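Local coordinates for putative phosphoglycolate phosphatase (Lactobacillus delbrueckii, PDB 2HI0), which probably hydrolyses phosphoglycolate as a phosphatase of the haloacid dehalogenase (HAD) superfamily, with a sodium ion bound at its cluster of aspartates, at residues 17-29 with 38-50. Numbering follows the deposited sequence. Where two conformers were deposited one is given.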
ATOM      1  N   ASP A  17       7.523   5.522  -4.406  1.00 11.60           N
ATOM      2  CA  ASP A  17       8.613   5.308  -3.471  1.00 12.61           C
ATOM      3  C   ASP A  17       8.341   6.265  -2.283  1.00  8.72           C
ATOM      4  O   ASP A  17       8.762   7.433  -2.282  1.00 11.50           O
ATOM      5  CB  ASP A  17       9.908   5.630  -4.200  1.00 12.03           C
ATOM      6  CG  ASP A  17      11.134   5.297  -3.426  1.00 15.24           C
ATOM      7  OD1 ASP A  17      11.053   5.025  -2.207  1.00 11.70           O
ATOM      8  OD2 ASP A  17      12.180   5.341  -4.109  1.00 18.83           O
ATOM      9  N   THR A  18       7.617   5.756  -1.271  1.00  9.54           N
ATOM     10  CA  THR A  18       7.062   6.585  -0.176  1.00 10.83           C
ATOM     11  C   THR A  18       7.747   6.439   1.175  1.00 10.71           C
ATOM     12  O   THR A  18       7.394   7.159   2.123  1.00 10.42           O
ATOM     13  CB  THR A  18       5.561   6.212   0.037  1.00 12.62           C
ATOM     14  OG1 THR A  18       5.460   4.825   0.218  1.00 14.07           O
ATOM     15  CG2 THR A  18       4.667   6.608  -1.160  1.00 11.55           C
ATOM     16  N   SER A  19       8.663   5.451   1.309  1.00  8.94           N
ATOM     17  CA  SER A  19       9.130   5.108   2.658  1.00 11.72           C
ATOM     18  C   SER A  19       9.873   6.232   3.355  1.00 10.54           C
ATOM     19  O   SER A  19       9.728   6.403   4.536  1.00 13.38           O
ATOM     20  CB  SER A  19       9.992   3.860   2.599  1.00 11.43           C
ATOM     21  OG  SER A  19      11.020   3.955   1.645  1.00 14.00           O
ATOM     22  N   ALA A  20      10.618   7.042   2.610  1.00 10.86           N
ATOM     23  CA  ALA A  20      11.322   8.158   3.269  1.00 13.03           C
ATOM     24  C   ALA A  20      10.373   9.168   3.889  1.00 11.22           C
ATOM     25  O   ALA A  20      10.557   9.565   5.048  1.00 11.93           O
ATOM     26  CB  ALA A  20      12.282   8.880   2.311  1.00 13.44           C
ATOM     27  N   ASP A  21       9.349   9.600   3.142  1.00 12.69           N
ATOM     28  CA  ASP A  21       8.409  10.620   3.626  1.00 11.78           C
ATOM     29  C   ASP A  21       7.566  10.033   4.756  1.00 11.90           C
ATOM     30  O   ASP A  21       7.220  10.720   5.729  1.00 11.80           O
ATOM     31  CB  ASP A  21       7.511  11.149   2.490  1.00 14.90           C
ATOM     32  CG  ASP A  21       8.231  12.138   1.555  1.00 15.33           C
ATOM     33  OD1 ASP A  21       9.309  12.684   1.890  1.00 14.11           O
ATOM     34  OD2 ASP A  21       7.713  12.411   0.441  1.00 13.49           O
ATOM     35  N   LEU A  22       7.237   8.744   4.653  1.00  9.35           N
ATOM     36  CA  LEU A  22       6.495   8.096   5.754  1.00 10.22           C
ATOM     37  C   LEU A  22       7.298   8.091   7.083  1.00  8.27           C
ATOM     38  O   LEU A  22       6.769   8.320   8.183  1.00 10.86           O
ATOM     39  CB  LEU A  22       6.090   6.648   5.377  1.00 12.33           C
ATOM     40  CG  LEU A  22       4.943   6.487   4.397  1.00 11.89           C
ATOM     41  CD1 LEU A  22       4.925   5.016   3.944  1.00 10.62           C
ATOM     42  CD2 LEU A  22       3.577   6.880   4.921  1.00 11.59           C
ATOM     43  N   THR A  23       8.597   7.823   6.927  1.00 10.26           N
ATOM     44  CA  THR A  23       9.549   7.748   8.038  1.00 11.44           C
ATOM     45  C   THR A  23       9.657   9.110   8.707  1.00 11.80           C
ATOM     46  O   THR A  23       9.540   9.228   9.902  1.00 11.59           O
ATOM     47  CB  THR A  23      10.917   7.229   7.519  1.00 10.08           C
ATOM     48  OG1 THR A  23      10.752   5.890   7.031  1.00 10.51           O
ATOM     49  CG2 THR A  23      11.959   7.193   8.624  1.00 12.50           C
ATOM     50  N   SER A  24       9.882  10.146   7.906  1.00 12.34           N
ATOM     51  CA  SER A  24       9.984  11.499   8.423  0.50 12.55           C
ATOM     52  C   SER A  24       8.707  11.912   9.170  1.00 10.52           C
ATOM     53  O   SER A  24       8.763  12.503  10.257  1.00 12.83           O
ATOM     54  CB  SER A  24      10.264  12.462   7.263  0.50 13.36           C
ATOM     55  OG  SER A  24      10.439  13.769   7.762  0.50 14.00           O
ATOM     56  N   ALA A  25       7.541  11.631   8.587  1.00 10.75           N
ATOM     57  CA  ALA A  25       6.267  12.008   9.179  1.00 11.33           C
ATOM     58  C   ALA A  25       5.995  11.206  10.458  1.00  9.62           C
ATOM     59  O   ALA A  25       5.499  11.746  11.449  1.00 10.81           O
ATOM     60  CB  ALA A  25       5.138  11.841   8.175  1.00  9.75           C
ATOM     61  N   LEU A  26       6.306   9.905  10.461  1.00  9.40           N
ATOM     62  CA  LEU A  26       6.124   9.071  11.659  1.00 11.24           C
ATOM     63  C   LEU A  26       7.011   9.580  12.789  1.00 11.61           C
ATOM     64  O   LEU A  26       6.567   9.702  13.925  1.00 11.30           O
ATOM     65  CB  LEU A  26       6.362   7.539  11.448  1.00 13.25           C
ATOM     66  CG  LEU A  26       5.778   6.572  12.518  1.00 14.73           C
ATOM     67  CD1 LEU A  26       4.266   6.704  12.600  1.00 17.03           C
ATOM     68  CD2 LEU A  26       6.211   5.144  12.138  1.00 11.95           C
ATOM     69  N   ASN A  27       8.275   9.833  12.499  1.00 10.69           N
ATOM     70  CA  ASN A  27       9.181  10.328  13.507  1.00 10.68           C
ATOM     71  C   ASN A  27       8.764  11.693  14.052  1.00 11.62           C
ATOM     72  O   ASN A  27       8.808  11.923  15.264  1.00 13.04           O
ATOM     73  CB  ASN A  27      10.626  10.381  13.007  1.00 14.41           C
ATOM     74  CG  ASN A  27      11.291   9.010  12.963  1.00 15.07           C
ATOM     75  OD1 ASN A  27      10.991   8.132  13.771  1.00 13.47           O
ATOM     76  ND2 ASN A  27      12.191   8.823  11.997  1.00 14.54           N
ATOM     77  N   TYR A  28       8.292  12.580  13.160  1.00 11.16           N
ATOM     78  CA  TYR A  28       7.714  13.868  13.586  1.00 12.36           C
ATOM     79  C   TYR A  28       6.572  13.706  14.601  1.00  9.77           C
ATOM     80  O   TYR A  28       6.555  14.339  15.651  1.00 13.78           O
ATOM     81  CB  TYR A  28       7.247  14.685  12.380  1.00 11.92           C
ATOM     82  CG  TYR A  28       6.634  16.038  12.773  1.00 10.83           C
ATOM     83  CD1 TYR A  28       7.435  17.166  12.928  1.00 13.19           C
ATOM     84  CD2 TYR A  28       5.291  16.164  12.935  1.00 11.37           C
ATOM     85  CE1 TYR A  28       6.879  18.371  13.285  1.00 13.72           C
ATOM     86  CE2 TYR A  28       4.722  17.355  13.312  1.00 15.36           C
ATOM     87  CZ  TYR A  28       5.530  18.468  13.475  1.00 18.72           C
ATOM     88  OH  TYR A  28       4.986  19.686  13.808  1.00 19.41           O
ATOM     89  N   ALA A  29       5.596  12.854  14.246  1.00 11.24           N
ATOM     90  CA  ALA A  29       4.394  12.595  15.051  1.00 12.98           C
ATOM     91  C   ALA A  29       4.757  12.016  16.420  1.00 12.50           C
ATOM     92  O   ALA A  29       4.211  12.372  17.473  1.00 12.82           O
ATOM     93  CB  ALA A  29       3.466  11.619  14.289  1.00 11.88           C
ATOM     94  N   ASP A  38      13.369   7.873  16.233  1.00 13.76           N
ATOM     95  CA  ASP A  38      14.519   7.550  15.393  1.00 16.08           C
ATOM     96  C   ASP A  38      14.251   6.299  14.556  1.00 14.76           C
ATOM     97  O   ASP A  38      15.150   5.507  14.325  1.00 15.10           O
ATOM     98  CB  ASP A  38      15.735   7.321  16.285  1.00 16.44           C
ATOM     99  CG  ASP A  38      15.503   6.167  17.289  1.00 22.69           C
ATOM    100  OD1 ASP A  38      14.371   5.599  17.315  1.00 31.37           O
ATOM    101  OD2 ASP A  38      16.448   5.828  18.038  1.00 37.12           O
ATOM    102  N   PHE A  39      13.014   6.103  14.104  1.00 13.45           N
ATOM    103  CA  PHE A  39      12.718   4.975  13.202  1.00 13.02           C
ATOM    104  C   PHE A  39      13.443   5.148  11.875  1.00 13.11           C
ATOM    105  O   PHE A  39      13.649   6.278  11.409  1.00 14.14           O
ATOM    106  CB  PHE A  39      11.234   4.816  12.918  1.00 14.12           C
ATOM    107  CG  PHE A  39      10.388   4.537  14.144  1.00 13.59           C
ATOM    108  CD1 PHE A  39      10.552   3.364  14.868  1.00 16.81           C
ATOM    109  CD2 PHE A  39       9.381   5.412  14.521  1.00 16.52           C
ATOM    110  CE1 PHE A  39       9.735   3.059  15.957  1.00 20.67           C
ATOM    111  CE2 PHE A  39       8.555   5.136  15.604  1.00 16.18           C
ATOM    112  CZ  PHE A  39       8.744   3.934  16.334  1.00 20.61           C
ATOM    113  N   THR A  40      13.828   4.009  11.301  1.00 15.30           N
ATOM    114  CA  THR A  40      14.517   3.949  10.026  1.00 16.55           C
ATOM    115  C   THR A  40      13.492   3.653   8.933  1.00 14.60           C
ATOM    116  O   THR A  40      12.366   3.221   9.207  1.00 13.25           O
ATOM    117  CB  THR A  40      15.567   2.792  10.018  1.00 16.30           C
ATOM    118  OG1 THR A  40      14.874   1.559  10.211  1.00 17.72           O
ATOM    119  CG2 THR A  40      16.632   2.950  11.167  1.00 17.41           C
ATOM    120  N   VAL A  41      13.890   3.865   7.680  1.00 13.80           N
ATOM    121  CA  VAL A  41      13.070   3.436   6.534  1.00 16.38           C
ATOM    122  C   VAL A  41      12.755   1.940   6.584  1.00 14.91           C
ATOM    123  O   VAL A  41      11.646   1.532   6.225  1.00 15.95           O
ATOM    124  CB  VAL A  41      13.717   3.775   5.178  1.00 16.56           C
ATOM    125  CG1 VAL A  41      13.104   2.952   4.065  1.00 22.95           C
ATOM    126  CG2 VAL A  41      13.666   5.275   4.916  1.00 21.25           C
ATOM    127  N   GLU A  42      13.698   1.127   7.053  0.50 13.34           N
ATOM    128  CA  GLU A  42      13.440  -0.309   7.153  0.50 12.14           C
ATOM    129  C   GLU A  42      12.363  -0.605   8.209  0.50 13.69           C
ATOM    130  O   GLU A  42      11.574  -1.542   8.047  0.50 14.49           O
ATOM    131  CB  GLU A  42      14.713  -1.124   7.464  0.50 13.08           C
ATOM    132  CG  GLU A  42      15.726  -1.238   6.314  0.50 12.02           C
ATOM    133  CD  GLU A  42      15.147  -1.731   4.970  0.50 18.67           C
ATOM    134  OE1 GLU A  42      14.871  -2.946   4.853  0.50 25.19           O
ATOM    135  OE2 GLU A  42      14.987  -0.909   4.019  0.50 20.15           O
ATOM    136  N   ASP A  43      12.326   0.187   9.284  1.00 11.72           N
ATOM    137  CA  ASP A  43      11.292   0.032  10.308  1.00 12.08           C
ATOM    138  C   ASP A  43       9.939   0.323   9.645  1.00 12.59           C
ATOM    139  O   ASP A  43       8.949  -0.412   9.815  1.00 14.51           O
ATOM    140  CB  ASP A  43      11.506   0.992  11.484  1.00 12.72           C
ATOM    141  CG  ASP A  43      12.706   0.640  12.355  1.00 19.92           C
ATOM    142  OD1 ASP A  43      13.051  -0.562  12.496  1.00 15.83           O
ATOM    143  OD2 ASP A  43      13.265   1.601  12.934  1.00 16.40           O
ATOM    144  N   ILE A  44       9.892   1.426   8.911  1.00 10.53           N
ATOM    145  CA  ILE A  44       8.627   1.841   8.296  1.00 11.35           C
ATOM    146  C   ILE A  44       8.074   0.778   7.335  1.00  9.72           C
ATOM    147  O   ILE A  44       6.865   0.607   7.223  1.00 10.98           O
ATOM    148  CB  ILE A  44       8.769   3.255   7.592  1.00 13.09           C
ATOM    149  CG1 ILE A  44       8.297   4.354   8.546  1.00 12.56           C
ATOM    150  CG2 ILE A  44       8.053   3.320   6.268  1.00 14.04           C
ATOM    151  CD1 ILE A  44       9.159   4.509   9.797  1.00 12.52           C
ATOM    152  N   LYS A  45       8.959   0.082   6.627  1.00 12.20           N
ATOM    153  CA  LYS A  45       8.543  -1.014   5.730  1.00 13.53           C
ATOM    154  C   LYS A  45       7.885  -2.173   6.462  1.00 13.93           C
ATOM    155  O   LYS A  45       7.102  -2.931   5.865  1.00 15.03           O
ATOM    156  CB  LYS A  45       9.734  -1.486   4.906  1.00 11.87           C
ATOM    157  CG  LYS A  45      10.268  -0.441   3.944  1.00 13.92           C
ATOM    158  CD  LYS A  45      11.491  -0.920   3.218  1.00 16.71           C
ATOM    159  CE  LYS A  45      11.846   0.036   2.099  1.00 27.72           C
ATOM    160  NZ  LYS A  45      13.210  -0.260   1.528  1.00 34.70           N
ATOM    161  N   ASN A  46       8.168  -2.277   7.758  1.00 11.75           N
ATOM    162  CA  ASN A  46       7.506  -3.253   8.647  1.00 14.28           C
ATOM    163  C   ASN A  46       6.222  -2.703   9.286  1.00 14.41           C
ATOM    164  O   ASN A  46       5.384  -3.459   9.796  1.00 15.31           O
ATOM    165  CB  ASN A  46       8.445  -3.703   9.770  1.00 13.38           C
ATOM    166  CG  ASN A  46       9.488  -4.667   9.308  1.00 17.70           C
ATOM    167  OD1 ASN A  46       9.299  -5.895   9.375  1.00 20.70           O
ATOM    168  ND2 ASN A  46      10.594  -4.131   8.816  1.00 16.29           N
ATOM    169  N   PHE A  47       6.054  -1.390   9.313  1.00 10.55           N
ATOM    170  CA  PHE A  47       4.856  -0.837   9.943  1.00 10.52           C
ATOM    171  C   PHE A  47       3.676  -0.664   9.016  1.00 11.28           C
ATOM    172  O   PHE A  47       2.559  -0.936   9.377  1.00 11.76           O
ATOM    173  CB  PHE A  47       5.138   0.499  10.609  1.00 12.77           C
ATOM    174  CG  PHE A  47       6.272   0.491  11.638  1.00 14.13           C
ATOM    175  CD1 PHE A  47       6.629  -0.653  12.333  1.00 12.87           C
ATOM    176  CD2 PHE A  47       6.933   1.694  11.918  1.00 13.29           C
ATOM    177  CE1 PHE A  47       7.672  -0.613  13.241  1.00 13.19           C
ATOM    178  CE2 PHE A  47       7.930   1.745  12.822  1.00 13.42           C
ATOM    179  CZ  PHE A  47       8.298   0.580  13.500  1.00 11.78           C
ATOM    180  N   PHE A  48       3.942  -0.201   7.810  1.00 12.70           N
ATOM    181  CA  PHE A  48       2.849   0.140   6.884  1.00 14.13           C
ATOM    182  C   PHE A  48       2.396  -1.087   6.041  1.00 16.72           C
ATOM    183  O   PHE A  48       3.071  -2.116   6.056  1.00 17.37           O
ATOM    184  CB  PHE A  48       3.286   1.364   6.069  1.00 12.89           C
ATOM    185  CG  PHE A  48       3.258   2.630   6.877  1.00 11.63           C
ATOM    186  CD1 PHE A  48       2.081   3.356   6.987  1.00 11.50           C
ATOM    187  CD2 PHE A  48       4.353   3.078   7.589  1.00 13.21           C
ATOM    188  CE1 PHE A  48       2.026   4.480   7.746  1.00 16.32           C
ATOM    189  CE2 PHE A  48       4.277   4.217   8.363  1.00 15.58           C
ATOM    190  CZ  PHE A  48       3.119   4.902   8.438  1.00 14.58           C
ATOM    191  N   GLY A  49       1.224  -0.988   5.389  1.00 15.06           N
ATOM    192  CA  GLY A  49       0.617  -2.062   4.588  1.00 15.50           C
ATOM    193  C   GLY A  49      -0.846  -2.310   4.953  1.00 13.58           C
ATOM    194  O   GLY A  49      -1.698  -2.659   4.110  1.00 15.15           O
ATOM    195  N   SER A  50      -1.135  -2.104   6.214  1.00 11.84           N
ATOM    196  CA  SER A  50      -2.446  -2.414   6.768  1.00 13.50           C
ATOM    197  C   SER A  50      -3.188  -1.190   7.285  1.00 13.15           C
ATOM    198  O   SER A  50      -4.067  -1.316   8.137  1.00 13.30           O
ATOM    199  CB  SER A  50      -2.314  -3.462   7.882  1.00 13.78           C
ATOM    200  OG  SER A  50      -1.906  -4.720   7.364  1.00 12.05           O
TER
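T23 and V41 mark where helix 19-29 meets helix 41-47 at nearly a right angle (92°), the axes 8.8 Å apart. I44 is the knob of the crossing, seated among S19, L22, T23 and L26. Its CG1 lies 3.3 Å from T23 OG1, a hydroxyl that donates to S19 O and so turns a buried polar group back onto its own helix. L26, with CG anti to the backbone N (chi1 -162°), sends CD2 to the edge of the F47 ring, 3.5 Å from F47 CD2, and alongside I44 CD1. Nearer the sodium site, L22 CD2 sits over one face of F48 in a CH-pi contact, 4.2 Å from the ring centroid.

The polar part is a two-point grip by N27 on the backbone of F39. F39 N donates to N27 OD1 over 2.9 Å, somewhat bent, while N27 ND2 donates to F39 O over 3.0 Å, almost straight at 170° and within the amide plane. Losing the amide to an alanine here would probably leave F39 N and F39 O without these mates and let the lead-in to helix 41-47 shift. Directly after F39, T40 and D43 form a capping box: D43 N donates to T40 OG1, and T40 N to D43 OD2.

The contact thus joins two helices of what is probably the helical cap of this HAD-family protein, with helix 52-63 packing against L26, F47 and F48: apolar side chains fill the crossing, and the paired hydrogen bonds of the N27 amide hold the lead-in to the second helix.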